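PDB 2NLZ: cephalosporin acylase from Bacillus halodurans, which probably cleaves amide bonds as an acylase of the gamma-glutamyltranspeptidase family of N-terminal nucleophile hydrolases. Local coordinates for residues V60-S65 with F509-I514; A362-D365 with N369-S372; G526-E529 with Q535-A538. The protein carries 1 engineered substitution. All blocks are in the same frame, centred on the assembly; numbering follows the deposited sequence.

Contact 2 is a beta hairpin, strands 359-365 and 370-376, nested along the chain inside the long loop closed by contact 1, and contact 3 follows near the C-terminus. Contacts 1 and 3 touch directly: strands 512-517 and 524-528 are neighbours, and Gln513 NE2 probably hydrogen-bonds Thr528 OG1 at 2.8 Å. Their centres lie 13 Å apart. Contact 2 touches neither; its centre is about 17 Å from that of contact 1 and about 12 Å from that of contact 3. In relatives autocatalytic cleavage frees an N-terminal threonine, probably Thr358 here; Ser65 is hydrogen-bonded to it through the backbone, so contact 1 probably lies nearer the active site than the hairpin does.

Contact 1. Residues V60-S65 with F509-I514; sequences VLEPTS and FGRGQI
Ser65 and Arg511 are the nearest backbone neighbours, yet their CA atoms stand 11.5 Å apart, so long side chains have to bridge a type I turn (Glu62 to Ser65) at the end of helix 47-61 and the 509-514 segment that leads into the strand. The turn is closed by Ser65 N donating to Glu62 O at 3.2 Å. The bridge itself is a salt bridge, Glu62 OE1 to Arg511 NH1 at 3.0 Å. Glu62 holds CG anti to its own backbone nitrogen (chi1 -163°) and stays extended beyond it, which carries the carboxylate well out from the turn; Arg511 reaches back with a chain extended from CG to NE. OE1 comes to the edge of the guanidinium, near its plane, but the carboxylate is twisted, the two planes lying 47° apart, and a single oxygen and nitrogen make the contact. The other oxygen, OE2, is taken by Ser29 OG, with a weak bond from Gln30, so the carboxylate's rotation is restricted. Ser65 OG lies 3.0 Å from Glu62 OE1 and may donate to it, with Arg511 NH1 4.2 Å off. A water adds a looser link, 3.2 Å from Thr64 OG1 and taking a weak bond from Arg511 NH1 at 3.4 Å. Glu62 and Ser65 also touch Val359. A largely enclosed ion pair thus joins a helix end to a strand segment in the alpha-beta-beta-alpha sandwich typical of N-terminal nucleophile hydrolases, beside Thr358, probably the nucleophile, to which Ser65 is hydrogen-bonded through its backbone.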
loop_
_atom_site.group_PDB
_atom_site.type_symbol
_atom_site.label_atom_id
_atom_site.label_comp_id
_atom_site.label_asym_id
_atom_site.label_seq_id
_atom_site.Cartn_x
_atom_site.Cartn_y
_atom_site.Cartn_z
ATOM N N VAL D 60 -26.476 23.581 14.245
ATOM C CA VAL D 60 -27.519 22.597 14.411
ATOM C C VAL D 60 -27.058 21.230 13.925
ATOM O O VAL D 60 -27.396 20.212 14.528
ATOM C CB VAL D 60 -28.779 23.000 13.632
ATOM C CG1 VAL D 60 -29.830 21.888 13.700
ATOM C CG2 VAL D 60 -29.333 24.349 14.140
ATOM N N LEU D 61 -26.265 21.221 12.851
ATOM C CA LEU D 61 -25.926 19.992 12.124
ATOM C C LEU D 61 -24.754 19.213 12.691
ATOM O O LEU D 61 -24.659 17.994 12.503
ATOM C CB LEU D 61 -25.679 20.291 10.652
ATOM C CG LEU D 61 -26.906 20.775 9.884
ATOM C CD1 LEU D 61 -26.485 21.483 8.614
ATOM C CD2 LEU D 61 -27.843 19.601 9.611
ATOM N N GLU D 62 -23.870 19.915 13.389
ATOM C CA GLU D 62 -22.733 19.274 14.058
ATOM C C GLU D 62 -22.546 19.789 15.496
ATOM O O GLU D 62 -21.572 20.483 15.782
ATOM C CB GLU D 62 -21.461 19.491 13.239
ATOM C CG GLU D 62 -20.324 18.565 13.592
ATOM C CD GLU D 62 -19.110 18.753 12.700
ATOM O OE1 GLU D 62 -17.985 18.810 13.234
ATOM O OE2 GLU D 62 -19.278 18.842 11.468
ATOM N N PRO D 63 -23.471 19.430 16.413
ATOM C CA PRO D 63 -23.464 19.980 17.775
ATOM C C PRO D 63 -22.314 19.461 18.627
ATOM O O PRO D 63 -22.077 19.956 19.724
ATOM C CB PRO D 63 -24.800 19.507 18.360
ATOM C CG PRO D 63 -25.573 18.961 17.195
ATOM C CD PRO D 63 -24.571 18.473 16.230
ATOM N N THR D 64 -21.598 18.479 18.106
ATOM C CA THR D 64 -20.480 17.902 18.810
ATOM C C THR D 64 -19.243 18.773 18.708
ATOM O O THR D 64 -18.272 18.516 19.390
ATOM C CB THR D 64 -20.143 16.511 18.265
ATOM O OG1 THR D 64 -19.903 16.590 16.857
ATOM C CG2 THR D 64 -21.285 15.540 18.524
ATOM N N SER D 65 -19.278 19.803 17.867
ATOM C CA SER D 65 -18.091 20.620 17.595
ATOM C C SER D 65 -18.366 22.114 17.699
ATOM O O SER D 65 -17.539 22.946 17.320
ATOM C CB SER D 65 -17.565 20.317 16.191
ATOM O OG SER D 65 -17.077 18.996 16.109
ATOM N N PHE D 509 -6.318 14.005 13.756
ATOM C CA PHE D 509 -5.385 14.834 12.994
ATOM C C PHE D 509 -6.067 15.992 12.255
ATOM O O PHE D 509 -5.524 16.566 11.303
ATOM C CB PHE D 509 -4.526 13.967 12.069
ATOM C CG PHE D 509 -3.562 13.089 12.809
ATOM C CD1 PHE D 509 -2.279 13.527 13.081
ATOM C CD2 PHE D 509 -3.945 11.825 13.248
ATOM C CE1 PHE D 509 -1.389 12.722 13.768
ATOM C CE2 PHE D 509 -3.064 11.016 13.937
ATOM C CZ PHE D 509 -1.786 11.464 14.202
ATOM N N GLY D 510 -7.266 16.329 12.716
ATOM C CA GLY D 510 -7.967 17.501 12.232
ATOM C C GLY D 510 -8.778 17.331 10.964
ATOM O O GLY D 510 -8.714 16.300 10.301
ATOM N N ARG D 511 -9.543 18.371 10.644
ATOM C CA ARG D 511 -10.335 18.439 9.419
ATOM C C ARG D 511 -9.974 19.711 8.661
ATOM O O ARG D 511 -9.869 20.783 9.239
ATOM C CB ARG D 511 -11.838 18.388 9.739
ATOM C CG ARG D 511 -12.288 17.049 10.352
ATOM C CD ARG D 511 -13.595 17.142 11.116
ATOM N NE ARG D 511 -13.663 16.147 12.183
ATOM C CZ ARG D 511 -14.707 15.978 12.988
ATOM N NH1 ARG D 511 -15.785 16.737 12.853
ATOM N NH2 ARG D 511 -14.678 15.047 13.930
ATOM N N GLY D 512 -9.769 19.605 7.363
ATOM C CA GLY D 512 -9.396 20.785 6.606
ATOM C C GLY D 512 -10.333 21.089 5.463
ATOM O O GLY D 512 -11.032 20.199 4.967
ATOM N N GLN D 513 -10.370 22.357 5.058
ATOM C CA GLN D 513 -11.014 22.746 3.805
ATOM C C GLN D 513 -10.152 23.803 3.127
ATOM O O GLN D 513 -9.532 24.645 3.787
ATOM C CB GLN D 513 -12.428 23.300 4.011
ATOM C CG GLN D 513 -13.254 22.659 5.128
ATOM C CD GLN D 513 -13.850 21.335 4.731
ATOM O OE1 GLN D 513 -14.036 20.450 5.574
ATOM N NE2 GLN D 513 -14.156 21.186 3.442
ATOM N N ILE D 514 -10.116 23.745 1.800
ATOM C CA ILE D 514 -9.342 24.669 1.003
ATOM C C ILE D 514 -10.168 25.054 -0.220
ATOM O O ILE D 514 -10.783 24.203 -0.855
ATOM C CB ILE D 514 -7.988 24.035 0.555
ATOM C CG1 ILE D 514 -7.014 23.913 1.738
ATOM C CG2 ILE D 514 -7.332 24.845 -0.552
ATOM C CD1 ILE D 514 -5.795 23.023 1.472
HETATM O O HOH W 1 -18.278 15.151 14.446
#

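Contact 2. Residues A362-D365 with N369-S372; sequences ATAD and NMVS
Asp365 and Asn369 face each other across the closed end of a beta hairpin, strands 359-365 and 370-376, inside one layer of the alpha-beta-beta-alpha sandwich. Their side chains meet at a slant, with carboxylate and amide planes 73° apart. Asp365 puts CG between its backbone nitrogen and carbonyl carbon (chi1 63°), which swings the carboxylate across to its partner. There Asn369 grips it with two bonds: OD1 accepts the backbone N of Asn369 at 2.8 Å, well out of the carboxylate plane, while OD2 offers its syn lone pair to Asn369 ND2 at 3.1 Å, a bond that runs in the amide plane. The backbone N of Ala47 adds a third, to OD2, and Asn369 OD1 is bonded to Thr78 OG1, so the turn end is pinned from outside as well.

Further along, Thr363 and Val371 form a hydrogen-bonded antiparallel pair, their side chains side by side and pointing the same way, onto Ala51 of helix 47-61; Thr363 OG1 is bonded to the carbonyl of Ala47. The opposite face carries Ala362, Ala364 and Met370. Ala364 CB rests 3.8 Å from Met370 CG, after which the methionine chain bends away toward Pro432, Pro435 and Arg517 of the facing layer, while Ala362 and Ala364 meet Ile515. The strands run almost exactly antiparallel. Val371 N donates to Thr363 O at 2.7 Å and Thr363 N to Val371 O at 3.1 Å; nearest the turn, Asp365 N reaches Asn369 O at 2.9 Å.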
loop_
_atom_site.group_PDB
_atom_site.type_symbol
_atom_site.label_atom_id
_atom_site.label_comp_id
_atom_site.label_asym_id
_atom_site.label_seq_id
_atom_site.Cartn_x
_atom_site.Cartn_y
_atom_site.Cartn_z
ATOM N N ALA D 362 -15.192 27.207 4.383
ATOM C CA ALA D 362 -14.632 28.143 3.423
ATOM C C ALA D 362 -15.604 28.402 2.302
ATOM O O ALA D 362 -16.213 27.474 1.770
ATOM C CB ALA D 362 -13.316 27.641 2.873
ATOM N N THR D 363 -15.755 29.680 1.957
ATOM C CA THR D 363 -16.646 30.097 0.884
ATOM C C THR D 363 -15.980 31.098 -0.067
ATOM O O THR D 363 -15.129 31.906 0.331
ATOM C CB THR D 363 -17.901 30.749 1.440
ATOM O OG1 THR D 363 -17.517 31.714 2.418
ATOM C CG2 THR D 363 -18.807 29.724 2.108
ATOM N N ALA D 364 -16.381 31.030 -1.329
ATOM C CA ALA D 364 -15.938 31.982 -2.343
ATOM C C ALA D 364 -17.044 32.171 -3.390
ATOM O O ALA D 364 -17.850 31.254 -3.630
ATOM C CB ALA D 364 -14.659 31.503 -2.997
ATOM N N ASP D 365 -17.091 33.355 -3.998
ATOM C CA ASP D 365 -18.062 33.619 -5.064
ATOM C C ASP D 365 -17.440 34.117 -6.366
ATOM O O ASP D 365 -16.215 34.248 -6.476
ATOM C CB ASP D 365 -19.181 34.561 -4.583
ATOM C CG ASP D 365 -18.678 35.951 -4.186
ATOM O OD1 ASP D 365 -17.660 36.418 -4.736
ATOM O OD2 ASP D 365 -19.331 36.594 -3.333
ATOM N N ASN D 369 -15.276 37.691 -3.854
ATOM C CA ASN D 369 -15.366 37.595 -2.398
ATOM C C ASN D 369 -15.039 36.185 -1.903
ATOM O O ASN D 369 -15.403 35.194 -2.546
ATOM C CB ASN D 369 -16.729 38.042 -1.903
ATOM C CG ASN D 369 -17.101 39.409 -2.413
ATOM O OD1 ASN D 369 -16.348 40.369 -2.257
ATOM N ND2 ASN D 369 -18.269 39.508 -3.035
ATOM N N MET D 370 -14.319 36.115 -0.781
ATOM C CA MET D 370 -13.823 34.852 -0.227
ATOM C C MET D 370 -13.773 34.941 1.290
ATOM O O MET D 370 -13.383 35.991 1.835
ATOM C CB MET D 370 -12.415 34.540 -0.755
ATOM C CG MET D 370 -12.347 34.375 -2.265
ATOM S SD MET D 370 -11.108 33.230 -2.869
ATOM C CE MET D 370 -9.697 34.309 -2.868
ATOM N N VAL D 371 -14.167 33.866 1.980
ATOM C CA VAL D 371 -14.071 33.862 3.447
ATOM C C VAL D 371 -13.549 32.573 4.075
ATOM O O VAL D 371 -13.913 31.470 3.676
ATOM C CB VAL D 371 -15.372 34.391 4.163
ATOM C CG1 VAL D 371 -16.585 34.285 3.268
ATOM C CG2 VAL D 371 -15.608 33.713 5.532
ATOM N N SER D 372 -12.663 32.757 5.047
ATOM C CA SER D 372 -12.215 31.723 5.960
ATOM C C SER D 372 -12.955 31.931 7.279
ATOM O O SER D 372 -12.744 32.937 7.947
ATOM C CB SER D 372 -10.716 31.888 6.189
ATOM O OG SER D 372 -10.152 30.820 6.928
#

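Contact 3. Residues G526-E529 with Q535-A538; sequences GGTE and QVAA
Gly526 brings its bare CA to within 3.8 Å of Val536 CG1, on the side where a side chain would have pointed straight at that valine. At Gly527 the backbone carries on past the other methyl, with its carbonyl carbon 3.5 Å from Val536 CG2. The two strands run at 152° with their axes 6.1 Å apart, and they appear to lie in the two facing layers of the alpha-beta-beta-alpha sandwich: 524-528 is bonded to 19-21 and 512-517, whereas 535-538 is bonded to 24-28. Val536 therefore fills the space between layers near their edge, in company with Val19, Met25 and Ala27.

Thr528 comes next, and its side chain slides past that of Val536 in the opposite direction. Val536 CG2 comes up against Thr528 CB, with the threonine methyl CG2 beside it at 3.7 Å. OG1, anti to the backbone nitrogen (chi1 -164°), receives the amide of Gln513 NE2. Cut back to alanine, this position would probably leave Gln513 NE2 without its oxygen partner and thin the packing where the threonine methyl meets Val536 CG2. Gln535 points away from the first strand, touching Ala34 of helix 31-42 and Val536 of a neighbouring subunit.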
loop_
_atom_site.group_PDB
_atom_site.type_symbol
_atom_site.label_atom_id
_atom_site.label_comp_id
_atom_site.label_asym_id
_atom_site.label_seq_id
_atom_site.Cartn_x
_atom_site.Cartn_y
_atom_site.Cartn_z
ATOM N N GLY D 526 -11.440 23.466 -5.254
ATOM C CA GLY D 526 -11.722 23.109 -3.882
ATOM C C GLY D 526 -11.301 21.725 -3.461
ATOM O O GLY D 526 -11.314 20.771 -4.252
ATOM N N GLY D 527 -10.913 21.645 -2.193
ATOM C CA GLY D 527 -10.583 20.398 -1.529
ATOM C C GLY D 527 -11.332 20.310 -0.208
ATOM O O GLY D 527 -11.511 21.322 0.489
ATOM N N THR D 528 -11.782 19.104 0.137
ATOM C CA THR D 528 -12.495 18.878 1.392
ATOM C C THR D 528 -11.829 17.750 2.191
ATOM O O THR D 528 -11.184 16.875 1.619
ATOM C CB THR D 528 -14.001 18.583 1.124
ATOM O OG1 THR D 528 -14.760 18.723 2.330
ATOM C CG2 THR D 528 -14.214 17.189 0.499
ATOM N N GLU D 529 -11.976 17.792 3.512
ATOM C CA GLU D 529 -11.406 16.778 4.403
ATOM C C GLU D 529 -11.902 15.365 4.102
ATOM O O GLU D 529 -13.079 15.089 4.254
ATOM C CB GLU D 529 -11.739 17.121 5.857
ATOM C CG GLU D 529 -11.233 16.100 6.849
ATOM C CD GLU D 529 -9.749 15.910 6.738
ATOM O OE1 GLU D 529 -9.338 14.787 6.370
ATOM O OE2 GLU D 529 -9.007 16.889 6.983
ATOM N N GLN D 535 -18.088 18.181 2.307
ATOM C CA GLN D 535 -18.309 18.432 0.906
ATOM C C GLN D 535 -17.675 19.727 0.482
ATOM O O GLN D 535 -17.680 20.693 1.247
ATOM C CB GLN D 535 -19.812 18.506 0.654
ATOM C CG GLN D 535 -20.235 18.148 -0.738
ATOM C CD GLN D 535 -21.737 18.218 -0.907
ATOM O OE1 GLN D 535 -22.364 19.221 -0.578
ATOM N NE2 GLN D 535 -22.323 17.144 -1.420
ATOM N N VAL D 536 -17.110 19.730 -0.727
ATOM C CA VAL D 536 -16.906 20.965 -1.482
ATOM C C VAL D 536 -17.983 20.966 -2.540
ATOM O O VAL D 536 -18.106 19.999 -3.302
ATOM C CB VAL D 536 -15.582 21.038 -2.254
ATOM C CG1 VAL D 536 -15.167 22.475 -2.400
ATOM C CG2 VAL D 536 -14.510 20.267 -1.589
ATOM N N ALA D 537 -18.758 22.037 -2.614
ATOM C CA ALA D 537 -19.799 22.085 -3.617
ATOM C C ALA D 537 -19.705 23.337 -4.452
ATOM O O ALA D 537 -19.308 24.395 -3.968
ATOM C CB ALA D 537 -21.167 21.954 -2.971
ATOM N N ALA D 538 -20.084 23.191 -5.716
ATOM C CA ALA D 538 -20.139 24.294 -6.672
ATOM C C ALA D 538 -21.528 24.929 -6.783
ATOM O O ALA D 538 -22.542 24.283 -6.532
ATOM C CB ALA D 538 -19.703 23.792 -8.035
#